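Local coordinates for capsular polysaccharide export system protein KpsC (Thermosulfurimonas dismutans, PDB 6MGB), which acts as a beta-2,4 Kdo-transferase in making the glycolipid anchor of bacterial capsules, probably with CMP-Kdo as donor, at residues Pro23-Phe28 against Leu89-Asp94; Ala45-Gly50 against Leu70-Gly75; Leu161-Tyr166 against Lys211-Arg216; Asp179-Met184 against Tyr243-Gln248. All blocks are in the same frame, centred on the assembly; numbering follows the deposited sequence. Where two conformers were deposited one is given.

In the fold
The four contacts fall into two pairs, one in each sheet of a two-domain fold of the GT-B kind. Contacts 1 and 2 meet in the mixed sheet, centres about 9 Å apart, where Ile92 N lies 2.9 Å from Glu73 O between adjacent antiparallel strands. Contacts 3 and 4 share the parallel sheet, centres again about 9 Å apart, with Ile162 N 2.9 Å from Tyr243 O; their segments alternate along the chain, and both touch the bound CMP. Across the molecule the centres of contacts 2 and 4 are about 25 Å apart, yet their nearest atoms approach to about 5 Å. The side chain of Asp74, in contact 2, is about 9 Å from the bound cytidine-5'-monophosphate (C5P).

Contact 1: Pro23-Phe28 against Leu89-Asp94; sequences PHLEVF and LSLIVD
Phe28, in helix 25-29, and Leu91, in strand 90-94, have the nearest CA atoms of the two segments, 6.6 Å apart, too far for backbone pairing, so the helix side chains make the contact. Leu91 presents its CB to one face of the Phe28 ring, 3.8 Å from the centroid and 19° off the ring normal, a CH-pi contact displaced toward the rim. Its CD2 branch continues past the ring to the root of the same side chain, 3.5 Å from Phe28 CB, and so grips the phenylalanine at two levels. The ring lies over the strand because Phe28 CG stands anti to its own carbonyl carbon (chi1 -72°). At the ring edge, near its plane, Leu89 O sits 3.9 Å from Phe28 CE1. One helical turn earlier, Leu25 adds a looser touch, its CD1 4.1 Å from Leu91 CD2. Ile304 of strand 302-305 also touches Phe28, placing the ring above two neighbouring strands. A short helix laid by its apolar side chains on one face of the mixed sheet is the layered alpha/beta packing consistent with the N-terminal domain of a GT-B fold.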
# COMPACT_ATOMS: atom_id res chain seq x y z
N PRO A 23 15.87 6.42 -9.73
CA PRO A 23 17.07 7.27 -9.86
C PRO A 23 17.26 8.27 -8.73
O PRO A 23 18.40 8.56 -8.36
CB PRO A 23 16.84 7.97 -11.21
CG PRO A 23 15.97 7.04 -11.98
CD PRO A 23 15.07 6.39 -10.96
N HIS A 24 16.17 8.80 -8.17
CA HIS A 24 16.25 9.72 -7.04
C HIS A 24 16.35 9.00 -5.70
O HIS A 24 15.98 9.58 -4.67
CB HIS A 24 15.03 10.65 -7.04
CG HIS A 24 15.06 11.69 -8.12
ND1 HIS A 24 13.93 12.36 -8.54
CD2 HIS A 24 16.09 12.18 -8.86
CE1 HIS A 24 14.26 13.22 -9.49
NE2 HIS A 24 15.56 13.13 -9.70
N LEU A 25 16.85 7.77 -5.69
CA LEU A 25 16.90 6.99 -4.46
C LEU A 25 17.58 7.76 -3.33
O LEU A 25 17.06 7.85 -2.22
CB LEU A 25 17.63 5.66 -4.72
CG LEU A 25 17.90 4.79 -3.49
CD1 LEU A 25 16.60 4.24 -2.92
CD2 LEU A 25 18.85 3.66 -3.86
N GLU A 26 18.76 8.33 -3.61
CA GLU A 26 19.51 9.00 -2.55
C GLU A 26 18.77 10.22 -2.03
O GLU A 26 18.95 10.60 -0.86
CB GLU A 26 20.89 9.40 -3.06
CG GLU A 26 21.81 8.22 -3.32
CD GLU A 26 23.24 8.64 -3.55
OE1 GLU A 26 23.48 9.85 -3.73
OE2 GLU A 26 24.14 7.77 -3.53
N VAL A 27 17.95 10.86 -2.86
CA VAL A 27 17.13 11.96 -2.38
C VAL A 27 16.09 11.46 -1.39
O VAL A 27 15.87 12.06 -0.34
CB VAL A 27 16.48 12.70 -3.57
CG1 VAL A 27 15.55 13.81 -3.08
CG2 VAL A 27 17.55 13.28 -4.49
N PHE A 28 15.44 10.34 -1.72
CA PHE A 28 14.49 9.74 -0.79
C PHE A 28 15.17 9.36 0.52
O PHE A 28 14.67 9.65 1.61
CB PHE A 28 13.83 8.51 -1.42
CG PHE A 28 12.85 8.82 -2.52
CD1 PHE A 28 11.69 9.52 -2.25
CD2 PHE A 28 13.08 8.38 -3.81
CE1 PHE A 28 10.78 9.79 -3.26
CE2 PHE A 28 12.18 8.65 -4.82
CZ PHE A 28 11.03 9.35 -4.55
N LEU A 89 6.87 8.40 -7.18
CA LEU A 89 6.86 9.78 -6.70
C LEU A 89 7.01 9.87 -5.19
O LEU A 89 7.35 10.94 -4.68
CB LEU A 89 5.56 10.46 -7.13
CG LEU A 89 5.34 10.54 -8.65
CD1 LEU A 89 3.99 11.16 -8.96
CD2 LEU A 89 6.46 11.34 -9.32
N SER A 90 6.75 8.78 -4.47
CA SER A 90 7.05 8.70 -3.05
C SER A 90 7.60 7.32 -2.76
O SER A 90 7.36 6.36 -3.50
CB SER A 90 5.81 8.99 -2.19
OG SER A 90 4.80 8.02 -2.40
N LEU A 91 8.34 7.22 -1.67
CA LEU A 91 9.04 5.99 -1.30
C LEU A 91 8.84 5.73 0.18
O LEU A 91 8.95 6.65 1.00
CB LEU A 91 10.53 6.10 -1.63
CG LEU A 91 11.34 4.80 -1.63
CD1 LEU A 91 11.05 4.00 -2.89
CD2 LEU A 91 12.82 5.12 -1.52
N ILE A 92 8.53 4.49 0.52
CA ILE A 92 8.44 4.07 1.91
C ILE A 92 9.80 3.54 2.34
O ILE A 92 10.38 2.68 1.66
CB ILE A 92 7.33 3.02 2.10
CG1 ILE A 92 5.97 3.71 2.08
CG2 ILE A 92 7.52 2.26 3.42
CD1 ILE A 92 4.80 2.77 1.95
N VAL A 93 10.31 4.05 3.45
CA VAL A 93 11.61 3.68 3.98
C VAL A 93 11.38 3.34 5.45
O VAL A 93 11.21 4.24 6.28
CB VAL A 93 12.65 4.80 3.83
CG1 VAL A 93 14.00 4.37 4.39
CG2 VAL A 93 12.78 5.21 2.37
N ASP A 94 11.36 2.05 5.77
CA ASP A 94 10.98 1.59 7.11
C ASP A 94 12.16 0.93 7.79
O ASP A 94 12.56 -0.18 7.40
CB ASP A 94 9.80 0.62 7.01
CG ASP A 94 9.13 0.39 8.35
OD1 ASP A 94 9.83 0.36 9.38
OD2 ASP A 94 7.89 0.24 8.37

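Contact 2: Ala45-Gly50 against Leu70-Gly75; sequences AVAGWG and LALEDG
A beta-alpha-beta unit, strand 45-49, helix 53-65 and strand 69-74, returns its second strand parallel to the first, so that Ala47 pairs with Leu70 and Gly48 with Ala71. The segment axes approach to 5.0 Å at 33°, a marked twist. Three backbone bonds alternate across the seam: Leu70 N gives to Val46 O at 2.8 Å, nearly straight at 169°, Gly48 N gives to Leu70 O, and Leu72 N gives to Gly48 O at 3.0 Å. Ala47, Leu70 and Leu72 project from the same face, where Ala47 CB meets Leu72 CD1 at 3.8 Å. Such parallel pairing through a crossover helix is the building unit of Rossmann-like domains, and this one lies in the middle of the mixed sheet. Beyond the regular pairing, Trp49 swings its indole along the second strand, CG anti to the backbone N (chi1 -168°). Glu73 CA lies over the six-membered ring, 4.2 Å from its centroid, with Leu72 O over the same indole face. Asp74 OD1 comes in at the edge, 3.3 Å from Trp49 CH2, while its OD2 is held in a salt bridge by Arg78 NE. Where the strands splay, a water bridges them, accepting from Gly50 N at 3.0 Å and donating to Leu72 O at 2.8 Å; it also lies close to Glu73 OE1, which bonds to Tyr100 OH.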
# COMPACT_ATOMS: atom_id res chain seq x y z
N ALA A 45 23.59 1.81 7.46
CA ALA A 45 22.47 0.88 7.34
C ALA A 45 22.66 0.06 6.07
O ALA A 45 23.57 0.30 5.27
CB ALA A 45 21.11 1.60 7.28
N VAL A 46 21.79 -0.93 5.92
CA VAL A 46 21.65 -1.71 4.69
C VAL A 46 20.17 -1.67 4.30
O VAL A 46 19.29 -1.60 5.17
CB VAL A 46 22.13 -3.17 4.87
CG1 VAL A 46 22.00 -3.95 3.57
CG2 VAL A 46 23.56 -3.20 5.37
N ALA A 47 19.90 -1.73 3.01
CA ALA A 47 18.53 -1.62 2.52
C ALA A 47 18.27 -2.68 1.45
O ALA A 47 19.19 -3.14 0.77
CB ALA A 47 18.25 -0.23 1.94
N GLY A 48 16.99 -3.04 1.32
CA GLY A 48 16.57 -3.98 0.30
C GLY A 48 15.13 -3.72 -0.09
O GLY A 48 14.41 -2.97 0.58
N TRP A 49 14.71 -4.36 -1.18
CA TRP A 49 13.41 -4.13 -1.79
C TRP A 49 12.58 -5.40 -1.71
O TRP A 49 12.88 -6.38 -2.41
CB TRP A 49 13.56 -3.67 -3.23
CG TRP A 49 12.29 -3.14 -3.83
CD1 TRP A 49 11.24 -3.87 -4.29
CD2 TRP A 49 11.95 -1.76 -4.02
NE1 TRP A 49 10.26 -3.03 -4.76
CE2 TRP A 49 10.67 -1.73 -4.61
CE3 TRP A 49 12.60 -0.56 -3.76
CZ2 TRP A 49 10.03 -0.54 -4.94
CZ3 TRP A 49 11.96 0.63 -4.08
CH2 TRP A 49 10.69 0.63 -4.67
N GLY A 50 11.54 -5.39 -0.88
CA GLY A 50 10.67 -6.54 -0.78
C GLY A 50 11.40 -7.75 -0.20
O GLY A 50 12.27 -7.63 0.67
N LEU A 70 16.78 -1.16 6.26
CA LEU A 70 15.76 -0.27 5.72
C LEU A 70 14.96 -1.02 4.67
O LEU A 70 15.48 -1.36 3.59
CB LEU A 70 16.40 0.98 5.11
CG LEU A 70 17.42 1.73 5.98
CD1 LEU A 70 17.84 3.02 5.30
CD2 LEU A 70 16.84 2.03 7.35
N ALA A 71 13.69 -1.29 4.97
CA ALA A 71 12.78 -1.90 4.01
C ALA A 71 12.24 -0.81 3.09
O ALA A 71 11.60 0.14 3.55
CB ALA A 71 11.63 -2.61 4.73
N LEU A 72 12.49 -0.95 1.79
CA LEU A 72 12.07 0.04 0.80
C LEU A 72 10.90 -0.50 -0.02
O LEU A 72 10.90 -1.67 -0.42
CB LEU A 72 13.23 0.40 -0.14
CG LEU A 72 14.56 0.73 0.53
CD1 LEU A 72 15.63 1.00 -0.51
CD2 LEU A 72 14.42 1.93 1.47
N GLU A 73 9.91 0.35 -0.26
CA GLU A 73 8.77 0.01 -1.10
C GLU A 73 8.28 1.26 -1.80
O GLU A 73 8.62 2.39 -1.41
CB GLU A 73 7.61 -0.61 -0.28
CG GLU A 73 7.96 -1.84 0.55
CD GLU A 73 8.05 -3.12 -0.27
OE1 GLU A 73 8.52 -4.14 0.27
OE2 GLU A 73 7.66 -3.09 -1.46
N ASP A 74 7.48 1.07 -2.85
CA ASP A 74 6.79 2.20 -3.46
C ASP A 74 5.87 2.85 -2.44
O ASP A 74 5.28 2.17 -1.59
CB ASP A 74 5.99 1.74 -4.68
CG ASP A 74 6.87 1.38 -5.85
OD1 ASP A 74 7.99 1.92 -5.94
OD2 ASP A 74 6.44 0.55 -6.68
N GLY A 75 5.74 4.17 -2.52
CA GLY A 75 4.81 4.87 -1.67
C GLY A 75 3.38 4.51 -1.99
O GLY A 75 3.06 3.88 -3.00
O HOH W 1 10.69 -3.72 1.46

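Contact 3: Leu161-Tyr166 against Lys211-Arg216; sequences LIDQTY and KGYLAR. With C5P (cytidine-5'-monophosphate), chain D.
One wall of the CMP pocket is the loop leaving strand 158-162, in which Asp163 fastens the turn at Tyr213-Ala215 with its carboxylate and the nucleotide with its backbone. Asp163 OD1 takes Leu214 N at 2.8 Å, and OD2 takes Ala215 N at 2.9 Å; both donors stand well out of the carboxylate plane. Tyr213 N adds a weak bond to OD1. With CG anti to the backbone N (chi1 -162°), the carboxylate is carried to these amides. Farther along, Tyr166 N binds Lys211 O at 2.7 Å and 177°, the straight bond beside the single bridge of Thr165 with Gly212. The Tyr213 ring lies alongside this loop: CD2 is 3.4 Å from Gln164 O, and CE1 meets Tyr166 CD1 at 3.7 Å, the two rings oblique. Exchanging Asp163 for an alanine would probably leave the amides of Leu214 and Ala215 without their acceptor and let the turn shift against the loop. On the nucleotide side, Asp163 O accepts from N4 of CMP at 2.9 Å. Because a carbonyl meets the exocyclic amine, the bond suits cytosine and would probably disfavour uracil, whose corresponding group is itself an acceptor.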
# COMPACT_ATOMS: atom_id res chain seq x y z
N LEU A 161 -15.57 -7.62 -4.43
CA LEU A 161 -14.43 -8.39 -3.95
C LEU A 161 -13.17 -7.90 -4.67
O LEU A 161 -13.18 -7.76 -5.90
CB LEU A 161 -14.63 -9.89 -4.19
CG LEU A 161 -15.53 -10.66 -3.21
CD1 LEU A 161 -16.85 -9.94 -2.95
CD2 LEU A 161 -15.80 -12.05 -3.76
N ILE A 162 -12.11 -7.65 -3.91
CA ILE A 162 -10.86 -7.14 -4.45
C ILE A 162 -9.92 -8.32 -4.67
O ILE A 162 -9.62 -9.07 -3.73
CB ILE A 162 -10.23 -6.09 -3.52
CG1 ILE A 162 -11.18 -4.91 -3.34
CG2 ILE A 162 -8.88 -5.62 -4.07
CD1 ILE A 162 -10.73 -3.90 -2.31
N ASP A 163 -9.45 -8.49 -5.90
CA ASP A 163 -8.46 -9.51 -6.21
C ASP A 163 -7.07 -8.89 -6.13
O ASP A 163 -6.89 -7.68 -6.23
CB ASP A 163 -8.70 -10.11 -7.59
CG ASP A 163 -8.00 -11.45 -7.78
OD1 ASP A 163 -7.60 -12.07 -6.77
OD2 ASP A 163 -7.83 -11.88 -8.94
N GLN A 164 -6.07 -9.75 -5.93
CA GLN A 164 -4.69 -9.32 -5.79
C GLN A 164 -3.81 -10.14 -6.73
O GLN A 164 -4.27 -11.05 -7.42
CB GLN A 164 -4.23 -9.45 -4.34
CG GLN A 164 -4.85 -8.40 -3.43
CD GLN A 164 -4.62 -8.67 -1.96
OE1 GLN A 164 -5.55 -8.97 -1.22
NE2 GLN A 164 -3.37 -8.55 -1.53
N THR A 165 -2.52 -9.79 -6.77
CA THR A 165 -1.56 -10.45 -7.64
C THR A 165 -0.92 -11.62 -6.92
O THR A 165 -0.57 -11.52 -5.74
CB THR A 165 -0.47 -9.48 -8.09
OG1 THR A 165 0.30 -9.06 -6.95
CG2 THR A 165 -1.07 -8.25 -8.76
N TYR A 166 -0.77 -12.73 -7.63
CA TYR A 166 -0.12 -13.88 -7.02
C TYR A 166 1.33 -13.54 -6.68
O TYR A 166 2.04 -12.89 -7.46
CB TYR A 166 -0.17 -15.09 -7.95
CG TYR A 166 0.27 -16.34 -7.24
CD1 TYR A 166 -0.64 -17.17 -6.62
CD2 TYR A 166 1.62 -16.66 -7.15
CE1 TYR A 166 -0.22 -18.31 -5.95
CE2 TYR A 166 2.04 -17.78 -6.48
CZ TYR A 166 1.12 -18.60 -5.88
OH TYR A 166 1.56 -19.73 -5.22
N LYS A 211 -0.42 -13.10 -12.52
CA LYS A 211 -1.65 -13.86 -12.35
C LYS A 211 -2.33 -13.45 -11.05
O LYS A 211 -1.70 -12.91 -10.14
CB LYS A 211 -1.35 -15.36 -12.35
CG LYS A 211 -0.74 -15.87 -13.65
CD LYS A 211 -0.13 -17.25 -13.50
CE LYS A 211 0.47 -17.74 -14.82
NZ LYS A 211 -0.57 -17.87 -15.88
N GLY A 212 -3.64 -13.70 -10.99
CA GLY A 212 -4.45 -13.33 -9.85
C GLY A 212 -4.95 -14.55 -9.08
O GLY A 212 -4.87 -15.68 -9.54
N TYR A 213 -5.47 -14.27 -7.89
CA TYR A 213 -6.05 -15.34 -7.08
C TYR A 213 -7.46 -15.66 -7.54
O TYR A 213 -7.74 -16.77 -8.01
CB TYR A 213 -6.05 -14.93 -5.60
CG TYR A 213 -4.67 -14.69 -5.01
CD1 TYR A 213 -3.92 -15.74 -4.50
CD2 TYR A 213 -4.13 -13.41 -4.95
CE1 TYR A 213 -2.67 -15.53 -3.95
CE2 TYR A 213 -2.88 -13.19 -4.41
CZ TYR A 213 -2.16 -14.25 -3.91
OH TYR A 213 -0.91 -14.03 -3.37
N LEU A 214 -8.38 -14.70 -7.42
CA LEU A 214 -9.75 -14.92 -7.85
C LEU A 214 -9.86 -14.98 -9.37
O LEU A 214 -10.75 -15.65 -9.90
CB LEU A 214 -10.66 -13.81 -7.31
CG LEU A 214 -10.77 -13.73 -5.79
CD1 LEU A 214 -11.47 -12.44 -5.38
CD2 LEU A 214 -11.52 -14.93 -5.24
N ALA A 215 -8.96 -14.29 -10.08
CA ALA A 215 -9.04 -14.25 -11.54
C ALA A 215 -8.83 -15.63 -12.16
O ALA A 215 -9.33 -15.89 -13.26
CB ALA A 215 -8.02 -13.26 -12.09
N ARG A 216 -8.11 -16.51 -11.47
CA ARG A 216 -7.84 -17.86 -11.98
C ARG A 216 -8.91 -18.87 -11.57
O ARG A 216 -8.92 -19.98 -12.11
CB ARG A 216 -6.48 -18.36 -11.48
CG ARG A 216 -5.33 -17.43 -11.80
CD ARG A 216 -5.00 -17.36 -13.28
NE ARG A 216 -4.44 -18.60 -13.82
CZ ARG A 216 -3.88 -18.70 -15.01
NH1 ARG A 216 -3.81 -17.62 -15.78
NH2 ARG A 216 -3.40 -19.86 -15.45
O3P C5P D . -2.10 -3.61 -2.59
P C5P D . -2.37 -3.93 -4.04
O1P C5P D . -3.36 -5.09 -4.12
O2P C5P D . -1.19 -4.24 -4.94
O5' C5P D . -3.11 -2.65 -4.63
C5' C5P D . -2.38 -1.52 -5.10
C4' C5P D . -3.31 -0.51 -5.72
O4' C5P D . -3.78 -1.02 -7.00
C3' C5P D . -4.59 -0.24 -4.94
O3' C5P D . -4.41 0.73 -3.92
C2' C5P D . -5.57 0.21 -6.02
O2' C5P D . -5.38 1.57 -6.36
C1' C5P D . -5.13 -0.66 -7.21
N1 C5P D . -5.93 -1.90 -7.32
C2 C5P D . -7.04 -2.00 -8.32
N3 C5P D . -7.85 -3.27 -8.42
C4 C5P D . -7.56 -4.40 -7.55
C5 C5P D . -6.45 -4.30 -6.55
C6 C5P D . -5.65 -3.04 -6.45
O2 C5P D . -7.28 -1.08 -9.02
N4 C5P D . -8.34 -5.63 -7.65

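Contact 4: Asp179-Met184 against Tyr243-Gln248; sequences DTFREM and YTVSSQ. With C5P (cytidine-5'-monophosphate), chain D.
The Phe181 ring carries Val245 CG2 over the centre of one face, 3.4 Å from the centroid and 11° off the normal, while the ring of Tyr213 is stacked on the opposite face. At the outer end of the ring, Gln164 OE1 approaches Phe181 CZ to 3.5 Å. The Tyr243 ring meets Met184 only obliquely, and its hydroxyl bonds to Asn192 ND2. An alanine in place of Phe181 would probably open a gap between Val245 and Tyr213, leaving both without the flat surface that separates them. Met184 reaches in from the next turn of the helix: extended through CG, which is anti to the backbone N (chi1 -178°), it sets SD 3.5 Å from Thr244 N and 3.9 Å from Tyr243 CB. The first turns of helix 180-191 pack beside the last residues of strand 241-244; the loop that follows the strand's C-terminal end is where a Rossmann-like domain commonly places its nucleotide site. The chain leaving that strand turns through an ST motif, Ser247 N giving to Thr244 OG1 at 3.2 Å, and delivers Ser247 as N-cap of helix 248-255. At the amino end of this helix, whose dipole is likely to favour the phosphate charge, Gln248 N gives to CMP O3P at 2.8 Å, nearly straight at 173°; Ser247 OG accepts from Met249 N and donates to CMP O1P, also at 2.8 Å.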
# COMPACT_ATOMS: atom_id res chain seq x y z
N ASP A 179 -5.60 -19.74 -0.10
CA ASP A 179 -6.96 -20.24 0.07
C ASP A 179 -7.86 -19.26 0.80
O ASP A 179 -9.09 -19.44 0.78
CB ASP A 179 -6.92 -21.58 0.82
CG ASP A 179 -8.11 -22.46 0.50
OD1 ASP A 179 -8.80 -22.90 1.44
OD2 ASP A 179 -8.36 -22.71 -0.70
N THR A 180 -7.30 -18.23 1.44
CA THR A 180 -8.13 -17.19 2.05
C THR A 180 -9.02 -16.51 1.02
O THR A 180 -10.13 -16.08 1.36
CB THR A 180 -7.23 -16.16 2.75
OG1 THR A 180 -6.32 -16.84 3.62
CG2 THR A 180 -8.07 -15.18 3.55
N PHE A 181 -8.55 -16.39 -0.22
CA PHE A 181 -9.36 -15.75 -1.25
C PHE A 181 -10.61 -16.58 -1.57
O PHE A 181 -11.68 -16.02 -1.82
CB PHE A 181 -8.52 -15.52 -2.50
CG PHE A 181 -7.54 -14.40 -2.36
CD1 PHE A 181 -6.28 -14.63 -1.83
CD2 PHE A 181 -7.88 -13.12 -2.74
CE1 PHE A 181 -5.37 -13.59 -1.70
CE2 PHE A 181 -6.98 -12.08 -2.61
CZ PHE A 181 -5.73 -12.31 -2.08
N ARG A 182 -10.48 -17.91 -1.56
CA ARG A 182 -11.65 -18.76 -1.76
C ARG A 182 -12.62 -18.63 -0.59
O ARG A 182 -13.84 -18.55 -0.79
CB ARG A 182 -11.23 -20.22 -1.95
CG ARG A 182 -12.38 -21.16 -2.23
CD ARG A 182 -11.90 -22.53 -2.68
NE ARG A 182 -11.10 -23.20 -1.66
CZ ARG A 182 -11.60 -23.97 -0.69
NH1 ARG A 182 -12.91 -24.17 -0.60
NH2 ARG A 182 -10.79 -24.54 0.18
N GLU A 183 -12.10 -18.61 0.64
CA GLU A 183 -12.96 -18.41 1.80
C GLU A 183 -13.66 -17.06 1.72
O GLU A 183 -14.86 -16.95 2.03
CB GLU A 183 -12.13 -18.50 3.09
CG GLU A 183 -12.95 -18.42 4.37
CD GLU A 183 -12.08 -18.49 5.61
OE1 GLU A 183 -10.87 -18.20 5.52
OE2 GLU A 183 -12.62 -18.83 6.69
N MET A 184 -12.94 -16.02 1.31
CA MET A 184 -13.55 -14.70 1.18
C MET A 184 -14.71 -14.72 0.20
O MET A 184 -15.76 -14.10 0.45
CB MET A 184 -12.50 -13.68 0.73
CG MET A 184 -13.01 -12.26 0.61
SD MET A 184 -11.72 -11.09 0.16
CE MET A 184 -11.47 -11.51 -1.57
N TYR A 243 -14.92 -6.38 0.11
CA TYR A 243 -14.23 -7.55 0.65
C TYR A 243 -12.79 -7.57 0.14
O TYR A 243 -12.56 -7.43 -1.06
CB TYR A 243 -14.94 -8.84 0.23
CG TYR A 243 -16.26 -9.10 0.93
CD1 TYR A 243 -17.41 -8.44 0.53
CD2 TYR A 243 -16.35 -10.01 1.97
CE1 TYR A 243 -18.62 -8.67 1.16
CE2 TYR A 243 -17.55 -10.25 2.61
CZ TYR A 243 -18.68 -9.58 2.20
OH TYR A 243 -19.88 -9.82 2.83
N THR A 244 -11.84 -7.75 1.06
CA THR A 244 -10.43 -7.76 0.70
C THR A 244 -9.66 -8.66 1.67
O THR A 244 -10.06 -8.84 2.82
CB THR A 244 -9.83 -6.35 0.71
OG1 THR A 244 -8.52 -6.37 0.13
CG2 THR A 244 -9.73 -5.80 2.14
N VAL A 245 -8.56 -9.21 1.18
CA VAL A 245 -7.63 -9.96 2.02
C VAL A 245 -6.64 -8.97 2.62
O VAL A 245 -6.61 -8.77 3.84
CB VAL A 245 -6.90 -11.07 1.23
CG1 VAL A 245 -5.84 -11.74 2.10
CG2 VAL A 245 -7.90 -12.11 0.72
N SER A 246 -5.82 -8.35 1.76
CA SER A 246 -4.79 -7.43 2.25
C SER A 246 -4.46 -6.31 1.27
O SER A 246 -3.40 -5.68 1.41
CB SER A 246 -3.50 -8.20 2.56
OG SER A 246 -2.97 -8.78 1.38
N SER A 247 -5.31 -6.02 0.29
CA SER A 247 -4.99 -5.06 -0.75
C SER A 247 -5.01 -3.63 -0.22
O SER A 247 -5.82 -3.28 0.65
CB SER A 247 -5.96 -5.19 -1.92
OG SER A 247 -5.75 -4.18 -2.88
N GLN A 248 -4.12 -2.79 -0.76
CA GLN A 248 -4.18 -1.36 -0.46
C GLN A 248 -5.50 -0.76 -0.90
O GLN A 248 -5.93 0.26 -0.35
CB GLN A 248 -3.02 -0.63 -1.15
CG GLN A 248 -3.03 0.88 -0.96
CD GLN A 248 -1.89 1.57 -1.67
OE1 GLN A 248 -0.86 0.95 -1.96
NE2 GLN A 248 -2.06 2.85 -1.96
O3P C5P D . -2.10 -3.61 -2.59
P C5P D . -2.37 -3.93 -4.04
O1P C5P D . -3.36 -5.09 -4.12
O2P C5P D . -1.19 -4.24 -4.94
O5' C5P D . -3.11 -2.65 -4.63
C5' C5P D . -2.38 -1.52 -5.10
C4' C5P D . -3.31 -0.51 -5.72
O4' C5P D . -3.78 -1.02 -7.00
C3' C5P D . -4.59 -0.24 -4.94
O3' C5P D . -4.41 0.73 -3.92
C2' C5P D . -5.57 0.21 -6.02
O2' C5P D . -5.38 1.57 -6.36
C1' C5P D . -5.13 -0.66 -7.21
N1 C5P D . -5.93 -1.90 -7.32
C2 C5P D . -7.04 -2.00 -8.32
N3 C5P D . -7.85 -3.27 -8.42
C4 C5P D . -7.56 -4.40 -7.55
C5 C5P D . -6.45 -4.30 -6.55
C6 C5P D . -5.65 -3.04 -6.45
O2 C5P D . -7.28 -1.08 -9.02
N4 C5P D . -8.34 -5.63 -7.65